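Local coordinates for LSM2-LSM8 complex subunit lsm8 (Schizosaccharomyces pombe, PDB 6PPN), which forms part of the nuclear LSM2-LSM8 complex, which binds U6 snRNA ending in a cyclic 2',3' phosphate and takes part in spliceosome assembly, at residues R10-V13 / R19-L22. Residues are numbered along the deposited sequence; the frame is centred on the assembly and turned at random.
Sequences RVQV and RVVL
Gln12 lies against Leu22 and Val20 of the opposite strand, on the face of the sheet that all three side chains share. Its CG is anti to the backbone N (chi1 167°) and the chain runs on extended, which lays the amide against the ends of both neighbours. Gln12 CB lies beside Leu22, 4.0 Å from Leu22 CG. Gln12 CG then passes Val20 CG1. Gln12 CD comes closest to that methyl, at 3.6 Å from Val20 CG1. At the tip the two amide atoms differ. Gln12 OE1 sits 3.7 Å from Leu22 CD1 and just as near Val20 CG1, whereas Gln12 NE2 hydrogen-bonds to the backbone of a neighbouring subunit. The glutamine and leucine side chains lie alongside each other and point the same way. An alanine here would probably leave Val20 CG1 and the end of Leu22 without the chain that packs on them, and the neighbouring backbone acceptor without its amide donor.

The two segments belong to the antiparallel hairpin of strands 10-15 and 20-28, part of the strongly curved sheet of the Sm fold. Gln12 and Leu22 form a non-hydrogen-bonded pair. Next to it, Val13 and Val21 form a hydrogen-bonded pair. Val13 N donates an almost straight bond to Val21 O, at 2.8 Å. Val21 N returns a bond to Val13 O at 2.9 Å. Leu22 CA adds a CA-H...O contact to Val11 O at 3.2 Å. The valine pair faces the other side of the sheet, where Val13 CB meets Val21 CG2 at 4.0 Å and Leu36 packs on both residues. The Arg10 chain is bent at chi2 and chi3, which brings NH2 near Leu22 O, but the group's hydrogen bonds go to Ser24 OG and Asp38 O.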
# COMPACT_ATOMS: atom_id res chain seq x y z
N ARG H 10 -25.53 -6.62 -9.53
CA ARG H 10 -25.03 -5.25 -9.58
C ARG H 10 -24.34 -4.92 -8.27
O ARG H 10 -24.85 -5.22 -7.19
CB ARG H 10 -26.14 -4.24 -9.84
CG ARG H 10 -26.78 -4.39 -11.19
CD ARG H 10 -25.78 -4.31 -12.36
NE ARG H 10 -25.29 -2.96 -12.66
CZ ARG H 10 -24.56 -2.64 -13.73
NH1 ARG H 10 -24.23 -3.56 -14.63
NH2 ARG H 10 -24.16 -1.38 -13.93
N VAL H 11 -23.17 -4.33 -8.37
CA VAL H 11 -22.26 -4.14 -7.26
C VAL H 11 -21.66 -2.75 -7.42
O VAL H 11 -21.58 -2.22 -8.52
CB VAL H 11 -21.23 -5.28 -7.33
CG1 VAL H 11 -19.83 -4.77 -7.26
CG2 VAL H 11 -21.56 -6.37 -6.31
N GLN H 12 -21.26 -2.14 -6.31
CA GLN H 12 -20.71 -0.79 -6.33
C GLN H 12 -19.37 -0.81 -5.62
O GLN H 12 -19.32 -1.04 -4.41
CB GLN H 12 -21.64 0.24 -5.68
CG GLN H 12 -20.94 1.59 -5.43
CD GLN H 12 -21.87 2.68 -4.94
OE1 GLN H 12 -22.70 3.19 -5.69
NE2 GLN H 12 -21.73 3.06 -3.67
N VAL H 13 -18.30 -0.53 -6.34
CA VAL H 13 -16.95 -0.63 -5.82
C VAL H 13 -16.46 0.76 -5.48
O VAL H 13 -16.58 1.68 -6.30
CB VAL H 13 -15.99 -1.28 -6.84
CG1 VAL H 13 -14.58 -1.30 -6.26
CG2 VAL H 13 -16.45 -2.70 -7.21
N ARG H 19 -12.79 6.51 -6.18
CA ARG H 19 -13.72 6.46 -7.29
C ARG H 19 -14.84 5.48 -6.98
O ARG H 19 -14.69 4.58 -6.15
CB ARG H 19 -13.02 6.06 -8.60
CG ARG H 19 -12.28 7.18 -9.27
CD ARG H 19 -10.84 6.88 -9.57
NE ARG H 19 -10.58 6.20 -10.84
CZ ARG H 19 -9.62 6.59 -11.69
NH1 ARG H 19 -9.43 5.92 -12.81
NH2 ARG H 19 -8.88 7.66 -11.43
N VAL H 20 -15.98 5.67 -7.64
CA VAL H 20 -17.17 4.86 -7.42
C VAL H 20 -17.50 4.22 -8.76
O VAL H 20 -17.78 4.93 -9.73
CB VAL H 20 -18.35 5.73 -6.93
CG1 VAL H 20 -19.62 4.88 -6.78
CG2 VAL H 20 -17.99 6.39 -5.60
N VAL H 21 -17.43 2.89 -8.85
CA VAL H 21 -17.79 2.26 -10.12
C VAL H 21 -18.77 1.12 -9.88
O VAL H 21 -18.58 0.29 -8.99
CB VAL H 21 -16.55 1.76 -10.92
CG1 VAL H 21 -15.41 2.78 -10.86
CG2 VAL H 21 -16.09 0.44 -10.49
N LEU H 22 -19.82 1.10 -10.67
CA LEU H 22 -20.90 0.13 -10.53
C LEU H 22 -20.83 -0.85 -11.68
O LEU H 22 -20.50 -0.46 -12.81
CB LEU H 22 -22.26 0.82 -10.55
CG LEU H 22 -22.61 1.59 -9.27
CD1 LEU H 22 -22.02 3.00 -9.33
CD2 LEU H 22 -24.14 1.62 -9.09